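Local coordinates for aluminum resistance protein (Clostridium novyi, PDB 3I16) that probably acts as a pyridoxal-5'-phosphate-dependent carbon-sulfur lyase of the methionine gamma-lyase family, with a proposed link to aluminum resistance, at residues Ser90-Pro95 / Tyr269-Pro274; Thr101-Ala106 / Leu237-Leu242; His181-Arg184 / Trp190-Ala193; Gln183-Tyr188 / Asp332-Ile337; Ser312-Leu317 / Ile416-Ala421. All blocks are in the same frame, centred on the assembly; numbering follows the deposited sequence. Where two conformers were deposited one is given.

Contact 1 of 5, residues Ser90-Pro95 / Tyr269-Pro274. With EDO (1,2-ethanediol), chain R; EDO (1,2-ethanediol), chain K.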
# COMPACT_ATOMS: atom_id res chain seq x y z
N SER B 90 -7.13 -6.59 27.84
CA SER B 90 -7.14 -6.75 26.40
C SER B 90 -7.39 -5.44 25.66
O SER B 90 -7.74 -4.42 26.26
CB SER B 90 -8.26 -7.72 26.00
OG SER B 90 -8.18 -8.97 26.66
N ALA B 91 -7.25 -5.50 24.34
CA ALA B 91 -7.52 -4.36 23.47
C ALA B 91 -7.88 -4.88 22.09
O ALA B 91 -7.53 -6.01 21.74
CB ALA B 91 -6.33 -3.42 23.41
N LEU B 92 -8.60 -4.07 21.32
CA LEU B 92 -8.99 -4.42 19.96
C LEU B 92 -8.72 -3.18 19.12
O LEU B 92 -9.45 -2.19 19.22
CB LEU B 92 -10.47 -4.80 19.91
CG LEU B 92 -11.09 -5.21 18.58
CD1 LEU B 92 -10.36 -6.43 18.01
CD2 LEU B 92 -12.59 -5.48 18.72
N VAL B 93 -7.68 -3.25 18.30
CA VAL B 93 -7.21 -2.14 17.47
C VAL B 93 -7.29 -2.63 16.05
O VAL B 93 -6.61 -3.59 15.66
CB VAL B 93 -5.77 -1.73 17.85
CG1 VAL B 93 -5.35 -0.46 17.08
CG2 VAL B 93 -5.67 -1.52 19.38
N ARG B 94 -8.17 -1.99 15.28
CA ARG B 94 -8.45 -2.43 13.93
C ARG B 94 -8.68 -1.33 12.92
O ARG B 94 -9.37 -0.34 13.20
CB ARG B 94 -9.69 -3.30 13.97
CG ARG B 94 -9.53 -4.68 14.69
CD ARG B 94 -8.59 -5.61 13.94
NE ARG B 94 -8.53 -6.96 14.51
CZ ARG B 94 -7.81 -7.31 15.58
NH1 ARG B 94 -7.09 -6.43 16.24
NH2 ARG B 94 -7.83 -8.57 15.98
N PRO B 95 -8.10 -1.48 11.71
CA PRO B 95 -8.37 -0.52 10.62
C PRO B 95 -9.82 -0.61 10.10
O PRO B 95 -10.34 0.34 9.47
CB PRO B 95 -7.38 -0.94 9.53
CG PRO B 95 -7.04 -2.36 9.81
CD PRO B 95 -7.13 -2.51 11.31
N TYR B 269 -17.07 -9.75 18.41
CA TYR B 269 -18.13 -10.51 17.73
C TYR B 269 -19.18 -9.64 17.03
O TYR B 269 -19.93 -10.14 16.18
CB TYR B 269 -18.79 -11.49 18.69
CG TYR B 269 -17.84 -12.50 19.25
CD1 TYR B 269 -17.04 -13.28 18.40
CD2 TYR B 269 -17.75 -12.71 20.62
CE1 TYR B 269 -16.19 -14.22 18.91
CE2 TYR B 269 -16.89 -13.65 21.14
CZ TYR B 269 -16.13 -14.41 20.28
OH TYR B 269 -15.27 -15.34 20.77
N ARG B 270 -19.27 -8.38 17.44
CA ARG B 270 -20.07 -7.39 16.73
C ARG B 270 -19.25 -6.79 15.56
O ARG B 270 -19.80 -6.53 14.51
CB ARG B 270 -20.54 -6.28 17.69
CG ARG B 270 -21.12 -5.04 17.00
CD ARG B 270 -22.38 -5.33 16.22
NE ARG B 270 -22.74 -4.20 15.37
CZ ARG B 270 -23.97 -3.85 15.00
NH1 ARG B 270 -25.06 -4.50 15.43
NH2 ARG B 270 -24.10 -2.82 14.19
N LEU B 271 -17.97 -6.53 15.76
CA LEU B 271 -17.14 -6.01 14.68
C LEU B 271 -17.15 -7.00 13.50
O LEU B 271 -17.20 -6.55 12.37
CB LEU B 271 -15.70 -5.74 15.13
CG LEU B 271 -14.71 -5.33 14.02
CD1 LEU B 271 -15.07 -4.00 13.32
CD2 LEU B 271 -13.30 -5.28 14.59
N THR B 272 -17.08 -8.31 13.79
CA THR B 272 -17.20 -9.33 12.76
C THR B 272 -18.49 -10.11 13.07
O THR B 272 -19.59 -9.54 12.98
CB THR B 272 -15.92 -10.22 12.64
OG1 THR B 272 -15.76 -11.03 13.82
CG2 THR B 272 -14.68 -9.34 12.42
N VAL B 273 -18.36 -11.39 13.45
CA VAL B 273 -19.47 -12.22 13.81
C VAL B 273 -19.09 -13.18 14.96
O VAL B 273 -17.89 -13.46 15.18
CB VAL B 273 -19.94 -13.08 12.63
CG1 VAL B 273 -20.65 -12.23 11.55
CG2 VAL B 273 -18.75 -13.86 12.05
N PRO B 274 -20.09 -13.69 15.68
CA PRO B 274 -19.85 -14.74 16.67
C PRO B 274 -19.08 -15.90 16.04
O PRO B 274 -19.38 -16.32 14.91
CB PRO B 274 -21.26 -15.17 17.04
CG PRO B 274 -22.04 -13.87 16.99
CD PRO B 274 -21.45 -13.12 15.82
C1 EDO R . -27.45 -6.86 16.10
O1 EDO R . -26.74 -6.98 14.86
C2 EDO R . -26.59 -7.60 17.11
O2 EDO R . -25.37 -6.87 17.29
C1 EDO K . -28.76 -4.68 12.53
O1 EDO K . -28.05 -5.88 12.85
C2 EDO K . -27.86 -3.46 12.63
O2 EDO K . -27.37 -3.21 13.95
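NH1 of Arg94, whose CG meets Leu271, is gripped twice. It donates to Val93 O at 2.9 Å with an N-H...O angle of 165°, and it forms a salt bridge with Asp79 OD2. The carbonyl oxygen lies almost exactly in the guanidinium plane, while NH1 itself stands well above the carbonyl plane. A bend at chi2 (-67°) folds the arginine chain back beside its own strand, where Leu92 CD1 sits 3.6 Å above the centre of the guanidinium. NH2 is held by Gly278 O, and these bonds together would fix the rotation of the group. Within this chain strand 90-94 is an edge strand of the seven-stranded mixed sheet, antiparallel to strand 255-259, and helix 261-271 packs over it. The last turn of that helix supplies one methyl: Leu271 CD2 approaches Arg94 CG at 3.8 Å and Leu92 CD2 at 4.2 Å. Leu271 thus crosses the aliphatic part of the arginine as well as the neighbouring leucine. Arg270, next to it, turns to the subunit interface instead: its NH2 bonds to Thr272 O of the second subunit, and its NH1 donates to O2 of each of two ethanediol molecules, both NH1-O2 distances being 3.0 Å.

Contact 2 of 5, residues Thr101-Ala106 / Leu237-Leu242. With PLP (pyridoxal-5'-phosphate), chain J.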
# COMPACT_ATOMS: atom_id res chain seq x y z
N THR B 101 -17.63 6.37 16.00
CA THR B 101 -19.00 5.92 16.27
C THR B 101 -19.10 4.40 16.08
O THR B 101 -19.80 3.71 16.83
CB THR B 101 -19.99 6.67 15.35
OG1 THR B 101 -19.80 8.08 15.53
CG2 THR B 101 -21.43 6.30 15.65
N HIS B 102 -18.41 3.87 15.07
CA HIS B 102 -18.41 2.44 14.81
C HIS B 102 -17.85 1.70 16.03
O HIS B 102 -18.49 0.77 16.52
CB HIS B 102 -17.65 2.12 13.52
CG HIS B 102 -17.75 0.70 13.08
ND1 HIS B 102 -16.99 0.20 12.04
CD2 HIS B 102 -18.45 -0.35 13.57
CE1 HIS B 102 -17.27 -1.08 11.87
NE2 HIS B 102 -18.15 -1.44 12.79
N ALA B 103 -16.70 2.14 16.54
CA ALA B 103 -16.09 1.52 17.71
C ALA B 103 -17.02 1.57 18.94
O ALA B 103 -17.17 0.58 19.64
CB ALA B 103 -14.75 2.17 18.04
N LEU B 104 -17.64 2.72 19.19
CA LEU B 104 -18.56 2.87 20.33
C LEU B 104 -19.78 1.98 20.18
O LEU B 104 -20.19 1.28 21.12
CB LEU B 104 -18.99 4.33 20.46
CG LEU B 104 -17.85 5.31 20.78
CD1 LEU B 104 -18.24 6.69 20.34
CD2 LEU B 104 -17.50 5.28 22.24
N GLY B 105 -20.36 1.98 18.98
CA GLY B 105 -21.51 1.15 18.70
C GLY B 105 -21.19 -0.33 18.84
O GLY B 105 -22.02 -1.09 19.34
N ALA B 106 -20.02 -0.76 18.36
CA ALA B 106 -19.62 -2.15 18.49
C ALA B 106 -19.54 -2.52 19.98
O ALA B 106 -19.93 -3.63 20.35
CB ALA B 106 -18.31 -2.42 17.78
N LEU B 237 -14.24 -0.77 30.00
CA LEU B 237 -14.06 -0.71 28.55
C LEU B 237 -14.09 0.74 28.12
O LEU B 237 -14.87 1.54 28.65
CB LEU B 237 -15.20 -1.47 27.86
CG LEU B 237 -15.23 -1.60 26.33
CD1 LEU B 237 -14.07 -2.45 25.82
CD2 LEU B 237 -16.56 -2.23 25.84
N ILE B 238 -13.22 1.06 27.16
CA ILE B 238 -13.15 2.39 26.58
C ILE B 238 -13.05 2.19 25.10
O ILE B 238 -12.64 1.12 24.66
CB ILE B 238 -11.94 3.23 27.06
CG1 ILE B 238 -10.59 2.58 26.69
CG2 ILE B 238 -12.02 3.47 28.57
CD1 ILE B 238 -9.39 3.47 27.04
N ALA B 239 -13.41 3.22 24.34
CA ALA B 239 -13.32 3.17 22.90
C ALA B 239 -12.94 4.52 22.36
O ALA B 239 -13.25 5.54 23.00
CB ALA B 239 -14.66 2.73 22.28
N GLY B 240 -12.32 4.51 21.19
CA GLY B 240 -11.95 5.74 20.48
C GLY B 240 -11.59 5.54 19.01
O GLY B 240 -11.53 4.42 18.50
N SER B 241 -11.34 6.67 18.35
CA SER B 241 -10.98 6.73 16.92
C SER B 241 -9.47 6.90 16.69
O SER B 241 -8.82 7.73 17.34
CB SER B 241 -11.71 7.91 16.26
OG SER B 241 -11.20 8.18 14.96
N LEU B 242 -8.91 6.16 15.74
CA LEU B 242 -7.49 6.28 15.44
C LEU B 242 -7.16 7.52 14.58
O LEU B 242 -6.00 7.73 14.27
CB LEU B 242 -6.93 4.99 14.77
CG LEU B 242 -6.79 3.68 15.56
CD1 LEU B 242 -5.75 2.81 14.86
CD2 LEU B 242 -6.37 3.85 17.02
N1 PLP J . -17.70 10.63 20.83
C2 PLP J . -17.23 11.90 20.97
C2A PLP J . -17.46 12.64 22.25
C3 PLP J . -16.54 12.48 19.91
O3 PLP J . -16.06 13.75 20.06
C4 PLP J . -16.34 11.77 18.72
C5 PLP J . -16.83 10.47 18.59
C6 PLP J . -17.49 9.92 19.66
C5A PLP J . -16.63 9.62 17.35
O4P PLP J . -16.86 10.32 16.18
P PLP J . -16.52 9.79 14.67
O1P PLP J . -15.11 9.24 14.49
O2P PLP J . -16.62 11.05 13.85
O3P PLP J . -17.53 8.71 14.29
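Leu104 divides its two methyls between the cofactor and the sheet. CD1 touches C6 of the pyridoxal ring at 3.4 Å, and CD2 rests on Ala239 CB at 3.8 Å. With CG anti to the carbonyl carbon (chi1 -64°), the side chain leaves the flank of the helix and its two methyls part, one to each partner. At the same helix end, Thr101 binds one phosphate oxygen twice: its N donates to O3P of pyridoxal phosphate at 2.9 Å, with an N-H...O angle of 162°, and its OG1 to that O3P at 2.7 Å. Gly100 N is also bonded to the cofactor, which places the phosphate at the N terminus of helix 100-111, the usual phosphate-binding arrangement of fold-type I enzymes; the helix end would be expected to favour the anion. Thr128 OG1 is a second partner of Thr101 OG1. Behind this shell the helix runs nearly antiparallel to strand 237-241, at 159°, with an axis separation of 7.0 Å. Two alanines make so close an approach possible. Ala103 CB lies 4.3 Å from Ala239 CB and 4.0 Å from Gly240 O. Strands 214-218 and 255-259 flank strand 237-241, and Leu104 also packs on Phe216 and Asp218.

Contact 3 of 5, residues His181-Arg184 / Trp190-Ala193. With PLP (pyridoxal-5'-phosphate), chain J.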
# COMPACT_ATOMS: atom_id res chain seq x y z
N HIS B 181 -22.79 4.26 30.38
CA HIS B 181 -22.03 4.93 29.36
C HIS B 181 -21.65 6.34 29.84
O HIS B 181 -22.52 7.13 30.24
CB HIS B 181 -22.84 4.98 28.07
CG HIS B 181 -22.39 6.04 27.11
ND1 HIS B 181 -23.07 7.23 26.95
CD2 HIS B 181 -21.33 6.11 26.28
CE1 HIS B 181 -22.44 7.98 26.07
NE2 HIS B 181 -21.39 7.31 25.63
N ILE B 182 -20.36 6.62 29.78
CA ILE B 182 -19.79 7.88 30.21
C ILE B 182 -19.03 8.54 29.05
O ILE B 182 -18.09 7.98 28.52
CB ILE B 182 -18.74 7.61 31.29
CG1 ILE B 182 -19.36 6.88 32.50
CG2 ILE B 182 -18.07 8.87 31.71
CD1 ILE B 182 -18.29 6.13 33.30
N GLN B 183 -19.43 9.75 28.68
CA GLN B 183 -18.74 10.45 27.60
C GLN B 183 -17.72 11.41 28.20
O GLN B 183 -18.09 12.29 28.95
CB GLN B 183 -19.76 11.22 26.78
CG GLN B 183 -19.18 11.84 25.52
CD GLN B 183 -20.28 12.42 24.67
OE1 GLN B 183 -21.17 11.69 24.18
NE2 GLN B 183 -20.25 13.74 24.50
N ARG B 184 -16.45 11.23 27.85
CA ARG B 184 -15.39 12.08 28.39
C ARG B 184 -15.43 13.49 27.80
O ARG B 184 -15.47 14.49 28.55
CB ARG B 184 -14.04 11.43 28.14
CG ARG B 184 -12.89 12.20 28.71
CD ARG B 184 -11.63 11.43 28.60
NE ARG B 184 -10.50 12.15 29.19
CZ ARG B 184 -9.27 11.64 29.27
NH1 ARG B 184 -9.02 10.41 28.85
NH2 ARG B 184 -8.30 12.36 29.79
N TRP B 190 -21.48 23.03 25.78
CA TRP B 190 -20.86 24.22 26.32
C TRP B 190 -20.66 23.90 27.79
O TRP B 190 -21.41 24.35 28.66
CB TRP B 190 -21.73 25.45 26.09
CG TRP B 190 -21.11 26.73 26.57
CD1 TRP B 190 -21.37 27.36 27.75
CD2 TRP B 190 -20.14 27.53 25.89
NE1 TRP B 190 -20.63 28.52 27.84
CE2 TRP B 190 -19.86 28.64 26.71
CE3 TRP B 190 -19.48 27.43 24.66
CZ2 TRP B 190 -18.96 29.63 26.34
CZ3 TRP B 190 -18.58 28.42 24.31
CH2 TRP B 190 -18.33 29.50 25.14
N ARG B 191 -19.65 23.08 28.03
CA ARG B 191 -19.31 22.60 29.35
C ARG B 191 -17.92 22.00 29.25
O ARG B 191 -17.42 21.72 28.15
CB ARG B 191 -20.31 21.52 29.80
CG ARG B 191 -20.35 20.29 28.87
CD ARG B 191 -21.31 19.21 29.38
NE ARG B 191 -21.20 17.91 28.69
CZ ARG B 191 -20.21 17.02 28.88
NH1 ARG B 191 -19.19 17.29 29.66
NH2 ARG B 191 -20.22 15.85 28.23
N ARG B 192 -17.30 21.77 30.39
CA ARG B 192 -15.97 21.19 30.42
C ARG B 192 -16.01 19.69 30.24
O ARG B 192 -16.98 19.05 30.63
CB ARG B 192 -15.31 21.53 31.75
CG ARG B 192 -15.09 23.03 31.92
CD ARG B 192 -14.52 23.31 33.29
NE ARG B 192 -13.23 22.65 33.46
CZ ARG B 192 -12.63 22.41 34.63
NH1 ARG B 192 -13.20 22.78 35.78
NH2 ARG B 192 -11.45 21.79 34.65
N ALA B 193 -14.97 19.14 29.64
CA ALA B 193 -14.82 17.69 29.48
C ALA B 193 -14.61 17.09 30.85
O ALA B 193 -14.04 17.76 31.73
CB ALA B 193 -13.60 17.38 28.61
N1 PLP J . -17.70 10.63 20.83
C2 PLP J . -17.23 11.90 20.97
C2A PLP J . -17.46 12.64 22.25
C3 PLP J . -16.54 12.48 19.91
O3 PLP J . -16.06 13.75 20.06
C4 PLP J . -16.34 11.77 18.72
C5 PLP J . -16.83 10.47 18.59
C6 PLP J . -17.49 9.92 19.66
C5A PLP J . -16.63 9.62 17.35
O4P PLP J . -16.86 10.32 16.18
P PLP J . -16.52 9.79 14.67
O1P PLP J . -15.11 9.24 14.49
O2P PLP J . -16.62 11.05 13.85
O3P PLP J . -17.53 8.71 14.29
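Arg191 brings its NH2 corner, edge first, obliquely above the NE2 end of the Gln183 amide, with the planes about 30° apart. The closest side-chain approach joins two donors, Gln183 NE2 and Arg191 NH2, 4.3 Å apart, so no hydrogen bond forms. Gln183 O lies near the guanidinium plane, at its edge, yet 4.2 Å from Arg191 NH2; this buried oxygen has no polar partner in the model. Gln183 runs out extended (chi1 -172°, chi2 172°), which lays its flat end against the cofactor, with CD 3.7 Å from the methyl carbon C2A of pyridoxal phosphate. Bonds from OE1 to Tyr126 N and from NE2 to Ser185 O hold both polar atoms of the amide. Gln183 ends strand 177-183, a parallel strand in the large sheet, and the chain then loops toward helix 196-209. As in fold-type I enzymes, the cofactor lies at the C-terminal end of such strands. The returning loop packs on the backbone of Arg184: Ala193 CA and CB each come to 3.4 Å from Arg184 O, and Leu194 bonds to the Arg184 backbone. The first bond of the Arg184 side chain leads away from the loop, and its guanidinium bonds to Glu229, Asn219 and Ser331.

Contact 4 of 5, residues Gln183-Tyr188 / Asp332-Ile337. With PLP (pyridoxal-5'-phosphate), chain J.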
# COMPACT_ATOMS: atom_id res chain seq x y z
N GLN B 183 -19.43 9.75 28.68
CA GLN B 183 -18.74 10.45 27.60
C GLN B 183 -17.72 11.41 28.20
O GLN B 183 -18.09 12.29 28.95
CB GLN B 183 -19.76 11.22 26.78
CG GLN B 183 -19.18 11.84 25.52
CD GLN B 183 -20.28 12.42 24.67
OE1 GLN B 183 -21.17 11.69 24.18
NE2 GLN B 183 -20.25 13.74 24.50
N ARG B 184 -16.45 11.23 27.85
CA ARG B 184 -15.39 12.08 28.39
C ARG B 184 -15.43 13.49 27.80
O ARG B 184 -15.47 14.49 28.55
CB ARG B 184 -14.04 11.43 28.14
CG ARG B 184 -12.89 12.20 28.71
CD ARG B 184 -11.63 11.43 28.60
NE ARG B 184 -10.50 12.15 29.19
CZ ARG B 184 -9.27 11.64 29.27
NH1 ARG B 184 -9.02 10.41 28.85
NH2 ARG B 184 -8.30 12.36 29.79
N SER B 185 -15.41 13.57 26.48
CA SER B 185 -15.42 14.85 25.75
C SER B 185 -16.83 15.43 25.72
O SER B 185 -17.81 14.70 25.80
CB SER B 185 -14.91 14.63 24.32
OG SER B 185 -14.87 15.83 23.59
N THR B 186 -16.95 16.74 25.57
CA THR B 186 -18.26 17.37 25.60
C THR B 186 -19.07 17.29 24.32
O THR B 186 -20.28 17.49 24.35
CB THR B 186 -18.15 18.87 25.95
OG1 THR B 186 -17.45 19.54 24.91
CG2 THR B 186 -17.41 19.04 27.28
N GLY B 187 -18.44 17.02 23.18
CA GLY B 187 -19.18 17.01 21.92
C GLY B 187 -19.61 18.44 21.59
O GLY B 187 -18.89 19.40 21.91
N TYR B 188 -20.78 18.60 20.98
CA TYR B 188 -21.28 19.94 20.68
C TYR B 188 -22.07 20.52 21.85
O TYR B 188 -23.29 20.72 21.75
CB TYR B 188 -22.12 19.98 19.39
CG TYR B 188 -21.37 19.67 18.10
CD1 TYR B 188 -20.07 20.14 17.89
CD2 TYR B 188 -22.00 18.99 17.06
CE1 TYR B 188 -19.40 19.89 16.71
CE2 TYR B 188 -21.33 18.73 15.86
CZ TYR B 188 -20.03 19.18 15.70
OH TYR B 188 -19.35 18.94 14.54
N ASP B 332 -9.70 16.98 27.26
CA ASP B 332 -9.74 16.74 25.81
C ASP B 332 -9.04 17.90 25.08
O ASP B 332 -8.65 18.90 25.70
CB ASP B 332 -11.16 16.46 25.29
CG ASP B 332 -12.05 17.70 25.24
OD1 ASP B 332 -11.54 18.84 25.20
OD2 ASP B 332 -13.29 17.54 25.21
N ILE B 333 -8.90 17.79 23.77
CA ILE B 333 -8.20 18.82 22.99
C ILE B 333 -9.10 19.88 22.38
O ILE B 333 -8.63 20.72 21.61
CB ILE B 333 -7.32 18.18 21.86
CG1 ILE B 333 -8.17 17.45 20.80
CG2 ILE B 333 -6.26 17.25 22.46
CD1 ILE B 333 -7.41 17.16 19.50
N ILE B 334 -10.38 19.88 22.71
CA ILE B 334 -11.31 20.76 22.03
C ILE B 334 -11.41 22.13 22.69
O ILE B 334 -11.37 22.21 23.91
CB ILE B 334 -12.71 20.12 21.93
CG1 ILE B 334 -12.64 18.80 21.17
CG2 ILE B 334 -13.68 21.06 21.19
CD1 ILE B 334 -13.98 18.10 21.03
N GLN B 335 -11.46 23.20 21.87
CA GLN B 335 -11.67 24.55 22.35
C GLN B 335 -12.93 25.10 21.71
O GLN B 335 -13.01 25.10 20.48
CB GLN B 335 -10.50 25.47 21.99
CG GLN B 335 -10.70 26.88 22.50
CD GLN B 335 -10.87 26.90 24.00
OE1 GLN B 335 -10.10 26.26 24.72
NE2 GLN B 335 -11.85 27.67 24.49
N SER B 336 -13.88 25.59 22.52
CA SER B 336 -15.14 26.14 22.04
C SER B 336 -15.10 27.66 22.10
O SER B 336 -14.55 28.21 23.07
CB SER B 336 -16.31 25.63 22.89
OG SER B 336 -16.29 24.22 23.05
N ILE B 337 -15.69 28.32 21.09
CA ILE B 337 -15.76 29.77 20.99
C ILE B 337 -17.22 30.15 20.66
O ILE B 337 -17.74 29.73 19.64
CB ILE B 337 -14.87 30.29 19.84
CG1 ILE B 337 -13.48 29.64 19.84
CG2 ILE B 337 -14.77 31.80 19.86
CD1 ILE B 337 -12.71 29.92 18.60
N1 PLP J . -17.70 10.63 20.83
C2 PLP J . -17.23 11.90 20.97
C2A PLP J . -17.46 12.64 22.25
C3 PLP J . -16.54 12.48 19.91
O3 PLP J . -16.06 13.75 20.06
C4 PLP J . -16.34 11.77 18.72
C5 PLP J . -16.83 10.47 18.59
C6 PLP J . -17.49 9.92 19.66
C5A PLP J . -16.63 9.62 17.35
O4P PLP J . -16.86 10.32 16.18
P PLP J . -16.52 9.79 14.67
O1P PLP J . -15.11 9.24 14.49
O2P PLP J . -16.62 11.05 13.85
O3P PLP J . -17.53 8.71 14.29
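An Asx turn at Asp332 meets the cofactor-pocket loop at Ser185, joining the large domain, which carries that loop, to the C-terminal domain built on the six-stranded antiparallel sheet. Ser185 OG donates to Asp332 OD2 at 2.8 Å, coming in from above the carboxylate plane, 36° out of it. The other carboxylate oxygen closes the turn: Ile334 N reaches Asp332 OD1 at 2.9 Å, with an N-H...O angle of 155° and also well out of the plane. Each oxygen thus has a partner, and the two bonds limit how the carboxylate can rotate. Asp332 has CG between its backbone N and carbonyl carbon (chi1 74°), which lets one group serve both its own backbone and the serine. Ser185 is itself a pocket residue, its CB lying 3.8 Å from C2A of pyridoxal phosphate, which is consistent with Asp332 being a second-shell residue that holds the serine hydroxyl. Ile334 packs on Tyr221, another residue of the pocket. Past Ser185 the loop turns at Gly187, whose positive phi favours glycine, and Tyr188 OH bonds to Asp394 OD1 of the antiparallel sheet. Ile334 CD1 also touches the serine, 3.5 Å from Ser185 OG.

Contact 5 of 5, residues Ser312-Leu317 / Ile416-Ala421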
# COMPACT_ATOMS: atom_id res chain seq x y z
N SER B 312 -7.98 29.59 23.11
CA SER B 312 -8.78 30.07 24.23
C SER B 312 -8.40 31.50 24.64
O SER B 312 -9.27 32.42 24.71
CB SER B 312 -8.60 29.14 25.43
OG SER B 312 -9.31 29.58 26.58
N ARG B 313 -7.12 31.71 24.91
CA ARG B 313 -6.70 33.02 25.41
C ARG B 313 -6.76 34.11 24.33
O ARG B 313 -7.23 35.19 24.61
CB ARG B 313 -5.31 32.94 26.05
CG ARG B 313 -4.85 34.22 26.74
CD ARG B 313 -5.87 34.73 27.75
NE ARG B 313 -5.28 35.76 28.59
CZ ARG B 313 -5.88 36.40 29.58
NH1 ARG B 313 -7.14 36.13 29.92
NH2 ARG B 313 -5.19 37.32 30.26
N ILE B 314 -6.29 33.84 23.11
CA ILE B 314 -6.33 34.87 22.07
C ILE B 314 -7.77 35.32 21.73
O ILE B 314 -8.03 36.52 21.55
CB ILE B 314 -5.53 34.47 20.79
CG1 ILE B 314 -5.11 35.72 19.99
CG2 ILE B 314 -6.30 33.49 19.92
CD1 ILE B 314 -4.19 35.38 18.78
N MSE B 315 -8.71 34.37 21.71
CA MSE B 315 -10.13 34.70 21.39
C MSE B 315 -10.77 35.42 22.56
O MSE B 315 -11.58 36.37 22.37
CB MSE B 315 -10.91 33.42 21.03
CG MSE B 315 -10.35 32.67 19.84
SE MSE B 315 -10.35 33.71 18.24
CE MSE B 315 -12.22 33.75 17.96
N GLU B 316 -10.41 35.01 23.78
CA GLU B 316 -10.92 35.70 24.98
C GLU B 316 -10.47 37.16 24.96
O GLU B 316 -11.28 38.09 25.19
CB GLU B 316 -10.41 35.02 26.27
CG GLU B 316 -10.98 35.61 27.52
CD GLU B 316 -10.33 35.11 28.80
OE1 GLU B 316 -9.37 34.29 28.79
OE2 GLU B 316 -10.79 35.58 29.85
N LEU B 317 -9.18 37.38 24.70
CA LEU B 317 -8.62 38.75 24.64
C LEU B 317 -9.27 39.55 23.53
O LEU B 317 -9.55 40.75 23.71
CB LEU B 317 -7.10 38.73 24.47
CG LEU B 317 -6.29 38.24 25.70
CD1 LEU B 317 -4.82 38.10 25.40
CD2 LEU B 317 -6.49 39.19 26.83
N ILE B 416 -0.52 29.36 13.40
CA ILE B 416 -0.65 30.06 12.12
C ILE B 416 -2.11 30.08 11.67
O ILE B 416 -2.64 31.12 11.28
CB ILE B 416 0.23 29.41 11.03
CG1 ILE B 416 1.72 29.55 11.34
CG2 ILE B 416 -0.08 30.02 9.64
CD1 ILE B 416 2.59 28.47 10.63
N GLY B 417 -2.78 28.93 11.77
CA GLY B 417 -4.20 28.85 11.41
C GLY B 417 -5.12 29.74 12.22
O GLY B 417 -6.04 30.35 11.67
N ILE B 418 -4.86 29.82 13.52
CA ILE B 418 -5.65 30.64 14.44
C ILE B 418 -5.47 32.10 14.05
O ILE B 418 -6.44 32.85 13.97
CB ILE B 418 -5.25 30.37 15.92
CG1 ILE B 418 -5.72 28.96 16.36
CG2 ILE B 418 -5.89 31.35 16.82
CD1 ILE B 418 -4.99 28.42 17.62
N LEU B 419 -4.24 32.49 13.75
CA LEU B 419 -3.96 33.88 13.35
C LEU B 419 -4.67 34.27 12.03
O LEU B 419 -5.21 35.38 11.92
CB LEU B 419 -2.45 34.12 13.25
CG LEU B 419 -1.61 34.00 14.55
CD1 LEU B 419 -0.17 34.44 14.31
CD2 LEU B 419 -2.19 34.80 15.69
N ILE B 420 -4.62 33.37 11.04
CA ILE B 420 -5.27 33.54 9.75
C ILE B 420 -6.78 33.71 9.98
O ILE B 420 -7.36 34.70 9.54
CB ILE B 420 -4.99 32.31 8.79
CG1 ILE B 420 -3.52 32.30 8.36
CG2 ILE B 420 -5.88 32.37 7.53
CD1 ILE B 420 -3.05 31.00 7.68
N ALA B 421 -7.37 32.79 10.75
CA ALA B 421 -8.80 32.81 11.01
C ALA B 421 -9.25 34.06 11.78
O ALA B 421 -10.19 34.75 11.38
CB ALA B 421 -9.22 31.52 11.77
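Ile314 carries CG1 anti to its backbone N (chi1 -157°, some 20° off the ideal), which sends CD1 out toward Leu419 and leaves CG2 in the position between N and carbonyl carbon, turned to Ile418. Ile418 has the other arrangement, with CG1 anti to its carbonyl carbon (chi1 -70°), so that CG2 is its touching branch. This is helix-helix packing in the C-terminal part of the chain, between the long helix 287-318 and the last helix, 411-425. It is wholly apolar and lies away from the cofactor. The two isoleucines slide past each other in opposite directions, with Ile314 CG2 3.8 Å from Ile418 CG2. Leu419 meets Ile314 at about a right angle: its CD2 lies 3.7 Å from Ile314 CD1, although the side chain sets out away from the facing helix and turns back at its end. The backbones stay well apart, the nearest CA atoms being those of Ile314 and Ile418 at 8.8 Å, so side chains alone bridge the gap. Helix 342-354 adjoins both partners, since Phe348 packs on selenomethionine Met315 and on Ala421, while Tyr23 of helix 17-54 touches Leu419. Within helix 287-318, a salt bridge joins residues three apart: Arg313 NH1 donates to Glu316 OE1 at 3.1 Å, while Leu317 CD2 lies 3.9 Å above the centre of that guanidinium.

In the fold
From the N terminus, strand 90-94 opens the loop that contact 1 closes at the end of helix 261-271. Contact 2 nests inside it, running from helix 100-111 to strand 237-241, and the two touch through Arg270 and Ala106. Contact 3, a short loop at the end of strand 177-183, nests inside both. Contact 4 starts from the same part of the chain, sharing Gln183 and Arg184, but reaches Asp332, so it crosses contacts 1 and 2 and ties the loop at the cofactor end of the large sheet to the antiparallel sheet. Contact 5 follows contacts 1 to 3 in series, crosses contact 4, and joins two late helices. Contacts 2, 3 and 4 all reach pyridoxal phosphate.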